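Long-range contact in Lys-gingipain W83 (Porphyromonas gingivalis, PDB 3M1H), which cleaves proteins after lysine as a secreted cysteine protease and probable virulence factor, the chain here being its K3 adhesin domain, a beta jelly roll: residues N28-T33 against V50-Y55. Residues are numbered along the deposited sequence; the frame is centred on the assembly and turned at random.
Sequences NNWTTT and VSSASY. Unlike the reference sequence in segment 50-55: Tyr55 (reference His). With CA (calcium ion), chain E.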
ATOM      1  N   ASN A  28      -5.550   3.766 -12.738  1.00 16.58           N
ATOM      2  CA  ASN A  28      -4.429   3.968 -11.834  1.00 16.06           C
ATOM      3  C   ASN A  28      -4.505   2.942 -10.704  1.00 11.35           C
ATOM      4  O   ASN A  28      -5.546   2.716 -10.079  1.00 15.19           O
ATOM      5  CB  ASN A  28      -4.476   5.391 -11.250  1.00 17.15           C
ATOM      6  CG  ASN A  28      -4.260   6.461 -12.300  1.00 22.42           C
ATOM      7  OD1 ASN A  28      -3.284   6.412 -13.045  1.00 22.91           O
ATOM      8  ND2 ASN A  28      -5.143   7.441 -12.341  1.00 18.65           N
ATOM      9  N   ASN A  29      -3.350   2.325 -10.437  1.00 11.70           N
ATOM     10  CA  ASN A  29      -3.255   1.256  -9.448  1.00 10.81           C
ATOM     11  C   ASN A  29      -2.099   1.490  -8.485  1.00 11.62           C
ATOM     12  O   ASN A  29      -1.276   2.395  -8.636  1.00 12.97           O
ATOM     13  CB  ASN A  29      -2.978  -0.061 -10.189  1.00 12.23           C
ATOM     14  CG  ASN A  29      -4.211  -0.617 -10.884  1.00  9.89           C
ATOM     15  OD1 ASN A  29      -5.078  -1.219 -10.248  1.00 13.52           O
ATOM     16  ND2 ASN A  29      -4.289  -0.414 -12.202  1.00 14.50           N
ATOM     17  N   TRP A  30      -1.985   0.556  -7.551  1.00 11.54           N
ATOM     18  CA  TRP A  30      -0.715   0.393  -6.877  1.00 12.95           C
ATOM     19  C   TRP A  30       0.284   0.051  -7.976  1.00 13.11           C
ATOM     20  O   TRP A  30       0.010  -0.754  -8.875  1.00 13.90           O
ATOM     21  CB  TRP A  30      -0.772  -0.742  -5.880  1.00 13.25           C
ATOM     22  CG  TRP A  30      -1.504  -0.461  -4.606  1.00 12.81           C
ATOM     23  CD1 TRP A  30      -2.795  -0.731  -4.345  1.00 12.64           C
ATOM     24  CD2 TRP A  30      -0.958   0.120  -3.402  1.00 11.66           C
ATOM     25  NE1 TRP A  30      -3.125  -0.353  -3.055  1.00 11.00           N
ATOM     26  CE2 TRP A  30      -2.006   0.164  -2.454  1.00 10.11           C
ATOM     27  CE3 TRP A  30       0.309   0.597  -3.044  1.00 14.49           C
ATOM     28  CZ2 TRP A  30      -1.815   0.656  -1.177  1.00 11.25           C
ATOM     29  CZ3 TRP A  30       0.497   1.096  -1.771  1.00 14.42           C
ATOM     30  CH2 TRP A  30      -0.566   1.138  -0.860  1.00 13.42           C
ATOM     31  N   THR A  31       1.456   0.661  -7.891  1.00 12.25           N
ATOM     32  CA  THR A  31       2.466   0.538  -8.922  1.00 10.42           C
ATOM     33  C   THR A  31       3.885   0.810  -8.407  1.00 11.79           C
ATOM     34  O   THR A  31       4.098   1.559  -7.469  1.00 11.14           O
ATOM     35  CB  THR A  31       2.161   1.483 -10.104  1.00 13.11           C
ATOM     36  OG1 THR A  31       3.157   1.332 -11.114  1.00 14.17           O
ATOM     37  CG2 THR A  31       2.124   2.957  -9.642  1.00 12.62           C
ATOM     38  N   THR A  32       4.872   0.188  -9.040  1.00 13.44           N
ATOM     39  CA  THR A  32       6.271   0.531  -8.795  1.00 13.90           C
ATOM     40  C   THR A  32       6.820   1.483  -9.861  1.00 13.35           C
ATOM     41  O   THR A  32       8.030   1.800  -9.861  1.00 16.21           O
ATOM     42  CB  THR A  32       7.183  -0.719  -8.717  1.00 13.15           C
ATOM     43  OG1 THR A  32       7.149  -1.440  -9.953  1.00 14.56           O
ATOM     44  CG2 THR A  32       6.782  -1.606  -7.538  1.00 14.95           C
ATOM     45  N   THR A  33       5.971   1.941 -10.769  1.00 13.46           N
ATOM     46  CA  THR A  33       6.420   2.910 -11.801  1.00 15.88           C
ATOM     47  C   THR A  33       5.463   4.103 -11.771  1.00 14.30           C
ATOM     48  O   THR A  33       4.722   4.347 -12.734  1.00 16.84           O
ATOM     49  CB  THR A  33       6.431   2.285 -13.222  1.00 17.54           C
ATOM     50  OG1 THR A  33       5.139   1.733 -13.527  1.00 15.71           O
ATOM     51  CG2 THR A  33       7.495   1.169 -13.314  1.00 16.97           C
ATOM     52  N   VAL A  50       6.232   0.068  -3.580  1.00 11.27           N
ATOM     53  CA  VAL A  50       5.008   0.060  -4.350  1.00 10.34           C
ATOM     54  C   VAL A  50       4.136   1.161  -3.800  1.00 10.57           C
ATOM     55  O   VAL A  50       4.122   1.364  -2.581  1.00 12.34           O
ATOM     56  CB  VAL A  50       4.339  -1.326  -4.349  1.00 11.84           C
ATOM     57  CG1 VAL A  50       3.880  -1.742  -2.933  1.00 11.73           C
ATOM     58  CG2 VAL A  50       3.204  -1.380  -5.381  1.00 12.11           C
ATOM     59  N   SER A  51       3.452   1.877  -4.714  1.00  8.67           N
ATOM     60  CA  SER A  51       2.849   3.175  -4.365  1.00 10.80           C
ATOM     61  C   SER A  51       1.489   3.340  -5.012  1.00 11.71           C
ATOM     62  O   SER A  51       1.240   2.813  -6.099  1.00 11.72           O
ATOM     63  CB  SER A  51       3.776   4.299  -4.833  1.00 10.34           C
ATOM     64  OG  SER A  51       5.121   4.055  -4.391  1.00 12.01           O
ATOM     65  N   SER A  52       0.623   4.109  -4.345  1.00 11.05           N
ATOM     66  CA  SER A  52      -0.701   4.434  -4.887  1.00 10.72           C
ATOM     67  C   SER A  52      -0.987   5.931  -4.683  1.00 11.61           C
ATOM     68  O   SER A  52      -0.641   6.479  -3.666  1.00 12.56           O
ATOM     69  CB  SER A  52      -1.748   3.550  -4.268  1.00 10.83           C
ATOM     70  OG  SER A  52      -3.109   3.880  -4.650  1.00 12.61           O
ATOM     71  N   ALA A  53      -1.613   6.548  -5.690  1.00 12.62           N
ATOM     72  CA  ALA A  53      -1.783   8.007  -5.731  1.00 13.35           C
ATOM     73  C   ALA A  53      -3.152   8.496  -5.332  1.00 14.90           C
ATOM     74  O   ALA A  53      -4.170   7.985  -5.791  1.00 13.99           O
ATOM     75  CB  ALA A  53      -1.477   8.541  -7.145  1.00 11.32           C
ATOM     76  N   SER A  54      -3.151   9.543  -4.512  1.00 14.22           N
ATOM     77  CA  SER A  54      -4.324  10.432  -4.358  1.00 12.91           C
ATOM     78  C   SER A  54      -4.125  11.717  -5.161  1.00 15.71           C
ATOM     79  O   SER A  54      -5.076  12.520  -5.252  1.00 17.00           O
ATOM     80  CB  SER A  54      -4.589  10.741  -2.897  1.00 16.24           C
ATOM     81  OG  SER A  54      -3.616  11.576  -2.332  1.00 16.90           O
ATOM     82  N   TYR A  55      -2.956  11.919  -5.758  1.00 13.15           N
ATOM     83  CA  TYR A  55      -2.631  13.078  -6.605  1.00 14.88           C
ATOM     84  C   TYR A  55      -1.463  12.728  -7.478  1.00 15.89           C
ATOM     85  O   TYR A  55      -0.473  12.217  -6.962  1.00 16.89           O
ATOM     86  CB  TYR A  55      -2.290  14.310  -5.748  1.00 14.94           C
ATOM     87  CG  TYR A  55      -2.072  15.599  -6.512  1.00 16.90           C
ATOM     88  CD1 TYR A  55      -3.103  16.534  -6.609  1.00 20.35           C
ATOM     89  CD2 TYR A  55      -0.853  15.885  -7.127  1.00 16.34           C
ATOM     90  CE1 TYR A  55      -2.918  17.723  -7.297  1.00 21.85           C
ATOM     91  CE2 TYR A  55      -0.646  17.089  -7.829  1.00 19.81           C
ATOM     92  CZ  TYR A  55      -1.710  17.997  -7.915  1.00 18.65           C
ATOM     93  OH  TYR A  55      -1.502  19.190  -8.601  1.00 23.77           O
TER
HETATM   94 CA    CA E2001      -7.704   3.384  -9.341  1.00 13.61          CA
HETATM   95  O   HOH W   1      -1.886   5.132  -8.481  1.00 13.43           O
HETATM   96  O   HOH W   2      -6.918   5.485  -8.564  1.00 14.39           O
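Thr31 and Ser51 form an antiparallel hydrogen-bonded pair, a single bridge between the loop after strand 19-22 and strand 50-53. Both backbone bonds are short: Thr31 N to Ser51 O is 2.8 Å, and Ser51 N to Thr31 O is 2.8 Å. Neither is straight (near 145° at the hydrogen). Two residues along, where the next hydrogen-bonded pair would fall, a water accepts from Ala53 N at 3.1 Å and donates to Asn29 O, extending the pairing where direct bonding stops.

The side-chain part centres on Trp30. Ser52 CB, placed by the strand backbone, sits over one face of the indole, 3.8 Å from the centroid of its six-membered ring and 16° off the normal, a CH-pi contact. Val50 O approaches the ring edge at Trp30 CZ3, and Trp30 CB meets Val50 CG2 at 4.1 Å. Chi1 of Ser52 (175°) carries OG to hydrogen bonds with His159 ND1 and Asn66 ND2. Asn66 O also takes the Trp30 NE1 bond.

Two residues before Trp30, Asn28 O binds calcium at 2.4 Å, alongside Asp22, Asp24, Asp26 and Asn66. The Trp30 indole, the Ser52 hydroxyl and the calcium ion thus all meet at Asn66, consistent with the ion and the Thr31-Ser51 bridge together fixing this loop against the jelly-roll strands.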